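Local coordinates for globin (PDB 5V3T), which is a group II truncated hemoglobin that binds heme, here with a cyanide ion in the heme pocket, and probably serves in oxygen binding or transport, at residues A[43-46]-A[47-50]. Numbering follows the deposited sequence.
With HEM (protoporphyrin IX containing Fe), chain C.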
loop_
_atom_site.group_PDB
_atom_site.type_symbol
_atom_site.label_atom_id
_atom_site.label_comp_id
_atom_site.label_asym_id
_atom_site.label_seq_id
_atom_site.Cartn_x
_atom_site.Cartn_y
_atom_site.Cartn_z
ATOM N N LEU A 43 11.136 8.827 3.922
ATOM C CA LEU A 43 11.047 7.373 4.011
ATOM C C LEU A 43 11.287 6.849 5.427
ATOM O O LEU A 43 11.381 5.636 5.641
ATOM C CB LEU A 43 12.045 6.729 3.042
ATOM C CG LEU A 43 11.708 6.848 1.553
ATOM C CD1 LEU A 43 12.886 6.422 0.686
ATOM C CD2 LEU A 43 10.508 5.985 1.266
ATOM N N THR A 44 11.381 7.764 6.387
ATOM C CA THR A 44 11.663 7.398 7.771
ATOM C C THR A 44 10.635 6.421 8.334
ATOM O O THR A 44 10.995 5.351 8.834
ATOM C CB THR A 44 11.710 8.632 8.685
ATOM O OG1 THR A 44 12.722 9.532 8.222
ATOM C CG2 THR A 44 12.010 8.214 10.121
ATOM N N GLU A 45 9.357 6.783 8.245
ATOM C CA GLU A 45 8.306 5.943 8.807
ATOM C C GLU A 45 8.219 4.606 8.059
ATOM O O GLU A 45 8.020 3.548 8.676
ATOM C CB GLU A 45 6.961 6.679 8.793
ATOM C CG GLU A 45 5.785 5.828 9.248
ATOM C CD GLU A 45 5.879 5.367 10.704
ATOM O OE1 GLU A 45 6.784 5.811 11.447
ATOM O OE2 GLU A 45 5.042 4.528 11.100
ATOM N N THR A 46 8.410 4.654 6.742
ATOM C CA THR A 46 8.450 3.433 5.933
ATOM C C THR A 46 9.612 2.519 6.362
ATOM O O THR A 46 9.440 1.302 6.513
ATOM C CB THR A 46 8.575 3.763 4.435
ATOM O OG1 THR A 46 7.481 4.603 4.044
ATOM C CG2 THR A 46 8.562 2.494 3.596
ATOM N N ALA A 47 10.790 3.099 6.561
ATOM C CA ALA A 47 11.948 2.323 7.008
ATOM C C ALA A 47 11.726 1.711 8.394
ATOM O O ALA A 47 12.112 0.565 8.642
ATOM C CB ALA A 47 13.196 3.186 7.015
ATOM N N ARG A 48 11.117 2.482 9.294
ATOM C CA ARG A 48 10.829 2.005 10.640
ATOM C C ARG A 48 9.918 0.792 10.562
ATOM O O ARG A 48 10.169 -0.232 11.203
ATOM C CB ARG A 48 10.171 3.096 11.488
ATOM C CG ARG A 48 10.056 2.735 12.966
ATOM C CD ARG A 48 9.230 3.760 13.739
ATOM N NE ARG A 48 7.822 3.741 13.357
ATOM C CZ ARG A 48 6.893 3.007 13.965
ATOM N NH1 ARG A 48 5.631 3.055 13.558
ATOM N NH2 ARG A 48 7.223 2.224 14.982
ATOM N N LYS A 49 8.872 0.911 9.747
ATOM C CA LYS A 49 7.888 -0.152 9.606
ATOM C C LYS A 49 8.494 -1.385 8.958
ATOM O O LYS A 49 8.181 -2.511 9.351
ATOM C CB LYS A 49 6.665 0.339 8.808
ATOM C CG LYS A 49 5.735 1.238 9.636
ATOM C CD LYS A 49 4.456 1.642 8.891
ATOM C CE LYS A 49 4.738 2.626 7.770
ATOM N NZ LYS A 49 3.488 3.248 7.213
ATOM N N GLN A 50 9.367 -1.175 7.977
ATOM C CA GLN A 50 10.002 -2.282 7.271
ATOM C C GLN A 50 10.926 -3.068 8.207
ATOM O O GLN A 50 11.044 -4.284 8.094
ATOM C CB GLN A 50 10.793 -1.779 6.057
ATOM C CG GLN A 50 11.417 -2.900 5.225
ATOM C CD GLN A 50 10.383 -3.700 4.460
ATOM O OE1 GLN A 50 9.828 -4.682 4.948
ATOM N NE2 GLN A 50 10.098 -3.259 3.254
HETATM C CHA HEM C . 4.435 -0.148 2.102
HETATM C CHB HEM C . 5.881 -0.064 -2.634
HETATM C CHC HEM C . 7.163 -4.755 -2.197
HETATM C CHD HEM C . 6.622 -4.599 2.655
HETATM C C1A HEM C . 4.726 0.267 0.798
HETATM C C2A HEM C . 4.461 1.588 0.248
HETATM C C3A HEM C . 4.857 1.611 -1.035
HETATM C C4A HEM C . 5.387 0.303 -1.381
HETATM C CMA HEM C . 4.763 2.818 -2.000
HETATM C CAA HEM C . 3.848 2.766 1.043
HETATM C CBA HEM C . 4.807 3.167 2.167
HETATM C CGA HEM C . 4.035 3.647 3.367
HETATM O O1A HEM C . 2.825 3.955 3.212
HETATM O O2A HEM C . 4.632 3.727 4.473
HETATM C C1B HEM C . 6.334 -1.339 -2.934
HETATM C C2B HEM C . 6.783 -1.816 -4.229
HETATM C C3B HEM C . 7.114 -3.110 -4.104
HETATM C C4B HEM C . 6.899 -3.508 -2.723
HETATM C CMB HEM C . 6.846 -0.991 -5.536
HETATM C CAB HEM C . 7.647 -4.026 -5.225
HETATM C CBB HEM C . 7.315 -5.326 -5.270
HETATM C C1C HEM C . 7.240 -5.069 -0.871
HETATM C C2C HEM C . 7.889 -6.241 -0.307
HETATM C C3C HEM C . 7.749 -6.192 1.018
HETATM C C4C HEM C . 6.994 -4.997 1.371
HETATM C CMC HEM C . 8.628 -7.360 -1.079
HETATM C CAC HEM C . 8.288 -7.275 1.985
HETATM C CBC HEM C . 8.799 -6.863 3.134
HETATM C C1D HEM C . 5.988 -3.387 2.938
HETATM C C2D HEM C . 5.600 -2.974 4.270
HETATM C C3D HEM C . 4.920 -1.610 4.113
HETATM C C4D HEM C . 4.955 -1.301 2.690
HETATM C CMD HEM C . 5.830 -3.753 5.581
HETATM C CAD HEM C . 4.335 -0.756 5.254
HETATM C CBD HEM C . 2.814 -0.873 5.197
HETATM C CGD HEM C . 2.187 -0.272 6.428
HETATM O O1D HEM C . 1.664 0.864 6.314
HETATM O O2D HEM C . 2.210 -0.916 7.516
HETATM N NA HEM C . 5.289 -0.490 -0.232
HETATM N NB HEM C . 6.432 -2.405 -2.044
HETATM N NC HEM C . 6.715 -4.323 0.177
HETATM N ND HEM C . 5.579 -2.377 2.035
HETATM FE FE HEM C . 6.153 -2.350 0.025
#
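Leu-43 O accepts the N-H of Ala-47 at 2.8 Å, opening a run of i to i+4 backbone bonds that continues from Thr-44 to Arg-48, Glu-45 to Lys-49 and Thr-46 to Gln-50. These are the first two turns, nearly, of helix 44-57, a heme-facing helix of the truncated globin fold, with Leu-43 at the N-cap. On the outward side Arg-48 grips Glu-45 side-on: NE reaches OE1 at 3.0 Å and NH1 reaches OE2 at 2.9 Å, the latter through the syn lone pair. The carboxylate and guanidinium planes are turned 32° apart, and NH1 has a second anionic partner in Glu-67. Lys-49 crosses the Glu-45 side chain at about a right angle. The Lys-49 chain bends at chi3 (-71°), carrying NZ to both heme propionates, 3.0 Å from O2A and 3.1 Å from O1D; this probably offsets their negative charge. Beside the cyanide, Gln-50 sends its amide into the distal pocket, where NE2 is hydrogen-bonded to the hydroxyl of Tyr-26. Thr-46 packs on Tyr-26 too, and the Thr-46 hydroxyl, anti to the carbonyl carbon (chi1 -57°), gives O2A another donor besides Lys-49, OG1 to heme O2A 3.0 Å.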